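Local coordinates for molybdopterin biosynthesis moeA protein (PDB 1WU2) that probably takes part in molybdenum cofactor biosynthesis, acting on molybdopterin in the step that inserts molybdenum, as in other MoeA proteins, at residues L40-D54 with F143-K157. Numbering follows the deposited sequence.
Sequences LAEDIVTEFDIPPFD and FTGEDVKKGEVVLRK
Ile44 and Leu155 form an antiparallel hydrogen-bonded pair: Ile44 N reaches Leu155 O at 3.0 Å (N-H...O 170°), and Val154 N returns to Ile44 O. A one-residue register shift, a beta bulge, then pairs Val45 with Val153. Farther along, Asp147 and Val148 both face Ile50 in a classic bulge, with Ile50 N on Val148 O at 3.0 Å.

Three aspartates of 40-54 take backbone N-H groups. Asp43 OD1 receives Lys157 N nearly end-on, whereas Lys150 N meets Asp49 OD1 at 2.9 Å from above the carboxylate plane. Asp54 OD1 is gripped twice, by Thr144 N and OG1, each at 3.0 Å; an alanine here would probably leave both donors without their shared acceptor and the threonine hydroxyl freer to turn. Lys150 starts with CG anti to its own N (chi1 -172°), runs extended and bends at chi4, bringing NZ to Glu47 O (2.7 Å) and into a salt bridge with Glu47 OE1 (2.9 Å).

Among apolar groups, Leu40 CD1 meets Leu155 CB at 3.6 Å, the side chains roughly perpendicular.

This two-stranded ribbon packs Ile44 against helix 163-171 and strand 176-180, while the Asp147 carboxylate accepts hydrogen bonds from the backbone N of Leu366 and Ser367 of the second subunit.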
ATOM      1  N   LEU A  40     -14.126  -5.838  -3.478  1.00 29.04           N
ATOM      2  CA  LEU A  40     -15.135  -6.782  -3.950  1.00 29.25           C
ATOM      3  C   LEU A  40     -16.431  -6.695  -3.150  1.00 29.29           C
ATOM      4  O   LEU A  40     -16.413  -6.732  -1.919  1.00 29.11           O
ATOM      5  CB  LEU A  40     -14.603  -8.216  -3.876  1.00 29.39           C
ATOM      6  CG  LEU A  40     -13.720  -8.694  -5.027  1.00 29.75           C
ATOM      7  CD1 LEU A  40     -13.307 -10.134  -4.769  1.00 29.92           C
ATOM      8  CD2 LEU A  40     -14.448  -8.577  -6.363  1.00 30.14           C
ATOM      9  N   ALA A  41     -17.550  -6.593  -3.866  1.00 29.38           N
ATOM     10  CA  ALA A  41     -18.875  -6.513  -3.254  1.00 29.54           C
ATOM     11  C   ALA A  41     -19.344  -7.858  -2.709  1.00 29.66           C
ATOM     12  O   ALA A  41     -20.164  -7.904  -1.791  1.00 29.72           O
ATOM     13  CB  ALA A  41     -19.883  -5.993  -4.262  1.00 29.54           C
ATOM     14  N   GLU A  42     -18.837  -8.943  -3.287  1.00 29.78           N
ATOM     15  CA  GLU A  42     -19.262 -10.293  -2.918  1.00 29.91           C
ATOM     16  C   GLU A  42     -18.167 -11.335  -3.153  1.00 29.44           C
ATOM     17  O   GLU A  42     -17.141 -11.048  -3.770  1.00 29.47           O
ATOM     18  CB  GLU A  42     -20.514 -10.679  -3.719  1.00 30.16           C
ATOM     19  CG  GLU A  42     -20.319 -10.655  -5.233  1.00 31.34           C
ATOM     20  CD  GLU A  42     -21.599 -10.940  -6.008  1.00 33.23           C
ATOM     21  OE1 GLU A  42     -22.350 -11.865  -5.612  1.00 34.45           O
ATOM     22  OE2 GLU A  42     -21.851 -10.244  -7.019  1.00 33.54           O
ATOM     23  N   ASP A  43     -18.400 -12.544  -2.649  1.00 28.98           N
ATOM     24  CA  ASP A  43     -17.568 -13.698  -2.976  1.00 28.71           C
ATOM     25  C   ASP A  43     -17.602 -13.945  -4.488  1.00 28.68           C
ATOM     26  O   ASP A  43     -18.644 -13.786  -5.128  1.00 28.85           O
ATOM     27  CB  ASP A  43     -18.078 -14.957  -2.259  1.00 28.53           C
ATOM     28  CG  ASP A  43     -17.791 -14.958  -0.758  1.00 28.17           C
ATOM     29  OD1 ASP A  43     -16.942 -14.179  -0.272  1.00 26.30           O
ATOM     30  OD2 ASP A  43     -18.376 -15.733   0.019  1.00 28.00           O
ATOM     31  N   ILE A  44     -16.456 -14.328  -5.044  1.00 28.59           N
ATOM     32  CA  ILE A  44     -16.336 -14.718  -6.443  1.00 28.28           C
ATOM     33  C   ILE A  44     -16.201 -16.234  -6.472  1.00 28.30           C
ATOM     34  O   ILE A  44     -15.250 -16.785  -5.925  1.00 28.15           O
ATOM     35  CB  ILE A  44     -15.098 -14.050  -7.089  1.00 28.21           C
ATOM     36  CG1 ILE A  44     -15.186 -12.523  -6.993  1.00 27.87           C
ATOM     37  CG2 ILE A  44     -14.942 -14.483  -8.541  1.00 28.20           C
ATOM     38  CD1 ILE A  44     -16.364 -11.909  -7.724  1.00 27.74           C
ATOM     39  N   VAL A  45     -17.170 -16.900  -7.091  1.00 28.30           N
ATOM     40  CA  VAL A  45     -17.170 -18.352  -7.217  1.00 28.24           C
ATOM     41  C   VAL A  45     -16.891 -18.725  -8.667  1.00 28.15           C
ATOM     42  O   VAL A  45     -17.553 -18.233  -9.578  1.00 28.13           O
ATOM     43  CB  VAL A  45     -18.527 -18.961  -6.793  1.00 28.28           C
ATOM     44  CG1 VAL A  45     -18.481 -20.482  -6.865  1.00 28.34           C
ATOM     45  CG2 VAL A  45     -18.904 -18.503  -5.392  1.00 28.48           C
ATOM     46  N   THR A  46     -15.903 -19.586  -8.871  1.00 28.15           N
ATOM     47  CA  THR A  46     -15.570 -20.089 -10.199  1.00 28.17           C
ATOM     48  C   THR A  46     -16.616 -21.083 -10.710  1.00 28.49           C
ATOM     49  O   THR A  46     -17.138 -21.890  -9.944  1.00 28.62           O
ATOM     50  CB  THR A  46     -14.150 -20.731 -10.195  1.00 28.00           C
ATOM     51  OG1 THR A  46     -13.832 -21.230 -11.495  1.00 27.80           O
ATOM     52  CG2 THR A  46     -14.071 -21.975  -9.313  1.00 27.74           C
ATOM     53  N   GLU A  47     -16.923 -21.006 -12.004  1.00 28.67           N
ATOM     54  CA  GLU A  47     -17.797 -21.975 -12.665  1.00 28.84           C
ATOM     55  C   GLU A  47     -16.969 -22.959 -13.507  1.00 28.82           C
ATOM     56  O   GLU A  47     -17.526 -23.806 -14.206  1.00 28.94           O
ATOM     57  CB  GLU A  47     -18.834 -21.257 -13.550  1.00 28.96           C
ATOM     58  CG  GLU A  47     -19.968 -20.568 -12.793  1.00 29.34           C
ATOM     59  CD  GLU A  47     -20.736 -21.504 -11.867  1.00 30.02           C
ATOM     60  OE1 GLU A  47     -21.358 -22.468 -12.355  1.00 30.93           O
ATOM     61  OE2 GLU A  47     -20.712 -21.283 -10.640  1.00 30.35           O
ATOM     62  N   PHE A  48     -15.645 -22.839 -13.429  1.00 28.83           N
ATOM     63  CA  PHE A  48     -14.722 -23.708 -14.154  1.00 28.78           C
ATOM     64  C   PHE A  48     -13.689 -24.344 -13.217  1.00 28.84           C
ATOM     65  O   PHE A  48     -13.228 -23.710 -12.268  1.00 28.81           O
ATOM     66  CB  PHE A  48     -13.982 -22.905 -15.230  1.00 28.79           C
ATOM     67  CG  PHE A  48     -14.890 -22.126 -16.151  1.00 28.91           C
ATOM     68  CD1 PHE A  48     -15.192 -20.794 -15.888  1.00 28.50           C
ATOM     69  CD2 PHE A  48     -15.428 -22.721 -17.285  1.00 28.86           C
ATOM     70  CE1 PHE A  48     -16.024 -20.073 -16.732  1.00 28.82           C
ATOM     71  CE2 PHE A  48     -16.260 -22.004 -18.139  1.00 29.14           C
ATOM     72  CZ  PHE A  48     -16.557 -20.677 -17.862  1.00 29.02           C
ATOM     73  N   ASP A  49     -13.350 -25.604 -13.492  1.00 28.93           N
ATOM     74  CA  ASP A  49     -12.181 -26.258 -12.912  1.00 28.95           C
ATOM     75  C   ASP A  49     -10.933 -25.803 -13.667  1.00 28.96           C
ATOM     76  O   ASP A  49     -10.930 -25.768 -14.899  1.00 28.89           O
ATOM     77  CB  ASP A  49     -12.280 -27.787 -13.045  1.00 29.16           C
ATOM     78  CG  ASP A  49     -13.379 -28.391 -12.202  1.00 29.18           C
ATOM     79  OD1 ASP A  49     -13.254 -28.389 -10.964  1.00 30.47           O
ATOM     80  OD2 ASP A  49     -14.393 -28.925 -12.690  1.00 29.78           O
ATOM     81  N   ILE A  50      -9.881 -25.461 -12.930  1.00 28.94           N
ATOM     82  CA  ILE A  50      -8.576 -25.155 -13.511  1.00 28.96           C
ATOM     83  C   ILE A  50      -7.523 -26.031 -12.820  1.00 29.05           C
ATOM     84  O   ILE A  50      -7.329 -25.906 -11.613  1.00 28.79           O
ATOM     85  CB  ILE A  50      -8.221 -23.662 -13.341  1.00 29.06           C
ATOM     86  CG1 ILE A  50      -9.256 -22.778 -14.047  1.00 29.24           C
ATOM     87  CG2 ILE A  50      -6.810 -23.378 -13.903  1.00 28.89           C
ATOM     88  CD1 ILE A  50      -9.164 -21.309 -13.693  1.00 29.56           C
ATOM     89  N   PRO A  51      -6.868 -26.937 -13.549  1.00 29.12           N
ATOM     90  CA  PRO A  51      -7.168 -27.231 -14.956  1.00 29.07           C
ATOM     91  C   PRO A  51      -8.499 -27.975 -15.076  1.00 29.07           C
ATOM     92  O   PRO A  51      -8.960 -28.529 -14.079  1.00 29.14           O
ATOM     93  CB  PRO A  51      -6.004 -28.135 -15.374  1.00 29.15           C
ATOM     94  CG  PRO A  51      -5.578 -28.798 -14.113  1.00 29.16           C
ATOM     95  CD  PRO A  51      -5.773 -27.775 -13.031  1.00 28.98           C
ATOM     96  N   PRO A  52      -9.109 -27.994 -16.257  1.00 29.03           N
ATOM     97  CA  PRO A  52     -10.427 -28.625 -16.416  1.00 29.03           C
ATOM     98  C   PRO A  52     -10.414 -30.162 -16.372  1.00 29.16           C
ATOM     99  O   PRO A  52     -11.484 -30.754 -16.203  1.00 29.26           O
ATOM    100  CB  PRO A  52     -10.910 -28.107 -17.777  1.00 28.97           C
ATOM    101  CG  PRO A  52      -9.684 -27.715 -18.518  1.00 28.93           C
ATOM    102  CD  PRO A  52      -8.603 -27.429 -17.517  1.00 28.88           C
ATOM    103  N   PHE A  53      -9.246 -30.791 -16.525  1.00 29.17           N
ATOM    104  CA  PHE A  53      -9.131 -32.252 -16.435  1.00 29.25           C
ATOM    105  C   PHE A  53      -7.805 -32.713 -15.813  1.00 29.70           C
ATOM    106  O   PHE A  53      -6.891 -31.915 -15.611  1.00 29.50           O
ATOM    107  CB  PHE A  53      -9.337 -32.908 -17.812  1.00 29.10           C
ATOM    108  CG  PHE A  53      -8.457 -32.351 -18.897  1.00 28.10           C
ATOM    109  CD1 PHE A  53      -7.232 -32.930 -19.177  1.00 27.65           C
ATOM    110  CD2 PHE A  53      -8.862 -31.258 -19.646  1.00 27.76           C
ATOM    111  CE1 PHE A  53      -6.418 -32.428 -20.186  1.00 27.50           C
ATOM    112  CE2 PHE A  53      -8.050 -30.747 -20.657  1.00 27.41           C
ATOM    113  CZ  PHE A  53      -6.826 -31.333 -20.922  1.00 27.41           C
ATOM    114  N   ASP A  54      -7.727 -34.005 -15.491  1.00 30.41           N
ATOM    115  CA  ASP A  54      -6.503 -34.610 -14.958  1.00 31.01           C
ATOM    116  C   ASP A  54      -5.445 -34.615 -16.056  1.00 31.56           C
ATOM    117  O   ASP A  54      -5.689 -35.137 -17.136  1.00 31.40           O
ATOM    118  CB  ASP A  54      -6.741 -36.058 -14.493  1.00 31.04           C
ATOM    119  CG  ASP A  54      -7.818 -36.179 -13.422  1.00 31.34           C
ATOM    120  OD1 ASP A  54      -8.081 -35.196 -12.704  1.00 31.34           O
ATOM    121  OD2 ASP A  54      -8.456 -37.236 -13.224  1.00 32.35           O
ATOM    122  N   PHE A 143      -4.245 -32.858 -10.985  1.00 33.23           N
ATOM    123  CA  PHE A 143      -5.658 -33.226 -10.909  1.00 33.21           C
ATOM    124  C   PHE A 143      -6.585 -32.065 -11.258  1.00 33.15           C
ATOM    125  O   PHE A 143      -6.182 -30.903 -11.247  1.00 33.12           O
ATOM    126  CB  PHE A 143      -6.000 -33.756  -9.512  1.00 33.22           C
ATOM    127  CG  PHE A 143      -5.542 -35.165  -9.273  1.00 33.46           C
ATOM    128  CD1 PHE A 143      -6.233 -36.233  -9.828  1.00 33.75           C
ATOM    129  CD2 PHE A 143      -4.421 -35.425  -8.495  1.00 33.81           C
ATOM    130  CE1 PHE A 143      -5.815 -37.541  -9.608  1.00 34.33           C
ATOM    131  CE2 PHE A 143      -3.996 -36.728  -8.272  1.00 34.02           C
ATOM    132  CZ  PHE A 143      -4.696 -37.788  -8.831  1.00 34.21           C
ATOM    133  N   THR A 144      -7.835 -32.403 -11.555  1.00 33.15           N
ATOM    134  CA  THR A 144      -8.849 -31.426 -11.924  1.00 33.11           C
ATOM    135  C   THR A 144      -9.079 -30.447 -10.780  1.00 33.15           C
ATOM    136  O   THR A 144      -9.417 -30.847  -9.667  1.00 33.14           O
ATOM    137  CB  THR A 144     -10.171 -32.143 -12.281  1.00 33.10           C
ATOM    138  OG1 THR A 144      -9.985 -32.945 -13.454  1.00 32.85           O
ATOM    139  CG2 THR A 144     -11.262 -31.149 -12.684  1.00 32.93           C
ATOM    140  N   GLY A 145      -8.868 -29.165 -11.061  1.00 33.16           N
ATOM    141  CA  GLY A 145      -9.176 -28.111 -10.118  1.00 33.16           C
ATOM    142  C   GLY A 145      -8.145 -27.918  -9.023  1.00 33.20           C
ATOM    143  O   GLY A 145      -8.451 -27.313  -7.997  1.00 33.23           O
ATOM    144  N   GLU A 146      -6.925 -28.407  -9.237  1.00 33.28           N
ATOM    145  CA  GLU A 146      -5.866 -28.275  -8.237  1.00 33.48           C
ATOM    146  C   GLU A 146      -5.519 -26.804  -7.990  1.00 33.49           C
ATOM    147  O   GLU A 146      -5.122 -26.435  -6.885  1.00 33.44           O
ATOM    148  CB  GLU A 146      -4.618 -29.085  -8.624  1.00 33.54           C
ATOM    149  CG  GLU A 146      -3.912 -28.636  -9.903  1.00 33.92           C
ATOM    150  CD  GLU A 146      -2.494 -29.175 -10.016  1.00 34.23           C
ATOM    151  OE1 GLU A 146      -1.711 -28.632 -10.826  1.00 34.53           O
ATOM    152  OE2 GLU A 146      -2.160 -30.142  -9.300  1.00 34.81           O
ATOM    153  N   ASP A 147      -5.668 -25.977  -9.025  1.00 33.55           N
ATOM    154  CA  ASP A 147      -5.576 -24.527  -8.880  1.00 33.70           C
ATOM    155  C   ASP A 147      -6.836 -23.989  -8.193  1.00 33.82           C
ATOM    156  O   ASP A 147      -6.769 -23.536  -7.051  1.00 33.95           O
ATOM    157  CB  ASP A 147      -5.362 -23.856 -10.246  1.00 33.82           C
ATOM    158  CG  ASP A 147      -5.017 -22.386 -10.128  1.00 34.03           C
ATOM    159  OD1 ASP A 147      -4.885 -21.894  -8.991  1.00 34.41           O
ATOM    160  OD2 ASP A 147      -4.852 -21.642 -11.116  1.00 35.24           O
ATOM    161  N   VAL A 148      -7.969 -24.025  -8.896  1.00 33.81           N
ATOM    162  CA  VAL A 148      -9.281 -23.769  -8.296  1.00 33.85           C
ATOM    163  C   VAL A 148     -10.280 -24.808  -8.805  1.00 34.01           C
ATOM    164  O   VAL A 148     -10.251 -25.170  -9.977  1.00 33.91           O
ATOM    165  CB  VAL A 148      -9.813 -22.331  -8.589  1.00 33.78           C
ATOM    166  CG1 VAL A 148      -8.878 -21.286  -8.010  1.00 33.74           C
ATOM    167  CG2 VAL A 148     -10.027 -22.093 -10.085  1.00 33.63           C
ATOM    168  N   LYS A 149     -11.153 -25.285  -7.923  1.00 34.22           N
ATOM    169  CA  LYS A 149     -12.151 -26.291  -8.291  1.00 34.55           C
ATOM    170  C   LYS A 149     -13.505 -25.626  -8.545  1.00 34.47           C
ATOM    171  O   LYS A 149     -13.779 -24.553  -8.022  1.00 34.47           O
ATOM    172  CB  LYS A 149     -12.222 -27.398  -7.220  1.00 34.72           C
ATOM    173  CG  LYS A 149     -13.564 -27.588  -6.512  1.00 35.84           C
ATOM    174  CD  LYS A 149     -13.424 -28.491  -5.281  1.00 37.17           C
ATOM    175  CE  LYS A 149     -12.877 -29.876  -5.634  1.00 37.84           C
ATOM    176  NZ  LYS A 149     -11.400 -29.967  -5.434  1.00 38.36           N
ATOM    177  N   LYS A 150     -14.342 -26.270  -9.351  1.00 34.47           N
ATOM    178  CA  LYS A 150     -15.633 -25.707  -9.738  1.00 34.48           C
ATOM    179  C   LYS A 150     -16.537 -25.546  -8.520  1.00 34.13           C
ATOM    180  O   LYS A 150     -16.649 -26.453  -7.703  1.00 34.07           O
ATOM    181  CB  LYS A 150     -16.320 -26.592 -10.785  1.00 34.62           C
ATOM    182  CG  LYS A 150     -17.583 -25.980 -11.370  1.00 35.26           C
ATOM    183  CD  LYS A 150     -17.971 -26.625 -12.694  1.00 36.22           C
ATOM    184  CE  LYS A 150     -19.365 -26.190 -13.152  1.00 37.11           C
ATOM    185  NZ  LYS A 150     -19.662 -24.748 -12.871  1.00 37.44           N
ATOM    186  N   GLY A 151     -17.174 -24.381  -8.416  1.00 34.00           N
ATOM    187  CA  GLY A 151     -18.026 -24.042  -7.290  1.00 33.72           C
ATOM    188  C   GLY A 151     -17.266 -23.670  -6.024  1.00 33.57           C
ATOM    189  O   GLY A 151     -17.808 -23.754  -4.929  1.00 33.56           O
ATOM    190  N   GLU A 152     -16.009 -23.263  -6.177  1.00 33.24           N
ATOM    191  CA  GLU A 152     -15.155 -22.898  -5.053  1.00 32.94           C
ATOM    192  C   GLU A 152     -14.993 -21.384  -5.012  1.00 32.41           C
ATOM    193  O   GLU A 152     -14.926 -20.737  -6.058  1.00 32.14           O
ATOM    194  CB  GLU A 152     -13.788 -23.558  -5.222  1.00 33.10           C
ATOM    195  CG  GLU A 152     -12.917 -23.590  -3.981  1.00 33.77           C
ATOM    196  CD  GLU A 152     -11.662 -24.423  -4.190  1.00 34.71           C
ATOM    197  OE1 GLU A 152     -10.729 -23.942  -4.877  1.00 35.11           O
ATOM    198  OE2 GLU A 152     -11.613 -25.563  -3.676  1.00 35.09           O
ATOM    199  N   VAL A 153     -14.943 -20.826  -3.803  1.00 31.79           N
ATOM    200  CA  VAL A 153     -14.661 -19.406  -3.615  1.00 31.30           C
ATOM    201  C   VAL A 153     -13.171 -19.181  -3.847  1.00 30.99           C
ATOM    202  O   VAL A 153     -12.342 -19.798  -3.183  1.00 30.78           O
ATOM    203  CB  VAL A 153     -15.052 -18.913  -2.196  1.00 31.19           C
ATOM    204  CG1 VAL A 153     -14.647 -17.450  -1.989  1.00 31.02           C
ATOM    205  CG2 VAL A 153     -16.542 -19.077  -1.963  1.00 30.97           C
ATOM    206  N   VAL A 154     -12.847 -18.313  -4.807  1.00 30.70           N
ATOM    207  CA  VAL A 154     -11.464 -17.967  -5.144  1.00 30.55           C
ATOM    208  C   VAL A 154     -11.049 -16.606  -4.576  1.00 30.32           C
ATOM    209  O   VAL A 154      -9.872 -16.381  -4.304  1.00 30.04           O
ATOM    210  CB  VAL A 154     -11.225 -17.990  -6.681  1.00 30.52           C
ATOM    211  CG1 VAL A 154     -11.702 -19.307  -7.274  1.00 30.58           C
ATOM    212  CG2 VAL A 154     -11.915 -16.815  -7.381  1.00 30.54           C
ATOM    213  N   LEU A 155     -12.014 -15.704  -4.418  1.00 30.22           N
ATOM    214  CA  LEU A 155     -11.777 -14.396  -3.808  1.00 30.17           C
ATOM    215  C   LEU A 155     -12.931 -14.037  -2.880  1.00 30.20           C
ATOM    216  O   LEU A 155     -14.090 -14.052  -3.292  1.00 30.05           O
ATOM    217  CB  LEU A 155     -11.641 -13.317  -4.883  1.00 30.11           C
ATOM    218  CG  LEU A 155     -10.351 -13.326  -5.705  1.00 30.11           C
ATOM    219  CD1 LEU A 155     -10.512 -12.457  -6.944  1.00 30.15           C
ATOM    220  CD2 LEU A 155      -9.175 -12.855  -4.873  1.00 29.73           C
ATOM    221  N   ARG A 156     -12.608 -13.704  -1.633  1.00 30.26           N
ATOM    222  CA  ARG A 156     -13.619 -13.382  -0.631  1.00 30.38           C
ATOM    223  C   ARG A 156     -14.126 -11.961  -0.793  1.00 29.87           C
ATOM    224  O   ARG A 156     -13.460 -11.113  -1.393  1.00 29.76           O
ATOM    225  CB  ARG A 156     -13.060 -13.541   0.788  1.00 30.74           C
ATOM    226  CG  ARG A 156     -12.523 -14.924   1.118  1.00 32.55           C
ATOM    227  CD  ARG A 156     -13.595 -15.961   1.398  1.00 35.14           C
ATOM    228  NE  ARG A 156     -13.020 -17.303   1.521  1.00 37.28           N
ATOM    229  CZ  ARG A 156     -13.710 -18.440   1.442  1.00 39.01           C
ATOM    230  NH1 ARG A 156     -15.028 -18.429   1.251  1.00 39.68           N
ATOM    231  NH2 ARG A 156     -13.078 -19.604   1.564  1.00 40.08           N
ATOM    232  N   LYS A 157     -15.307 -11.715  -0.233  1.00 29.30           N
ATOM    233  CA  LYS A 157     -15.890 -10.384  -0.144  1.00 28.89           C
ATOM    234  C   LYS A 157     -15.010  -9.507   0.745  1.00 28.25           C
ATOM    235  O   LYS A 157     -14.552  -9.945   1.796  1.00 27.92           O
ATOM    236  CB  LYS A 157     -17.305 -10.481   0.444  1.00 28.94           C
ATOM    237  CG  LYS A 157     -18.012  -9.149   0.683  1.00 29.44           C
ATOM    238  CD  LYS A 157     -19.238  -9.326   1.586  1.00 29.99           C
ATOM    239  CE  LYS A 157     -20.037  -8.035   1.726  1.00 30.31           C
ATOM    240  NZ  LYS A 157     -19.186  -6.865   2.097  1.00 30.34           N
TER
HETATM  241  O   HOH W   1     -17.182  -5.767   0.531  1.00 24.12           O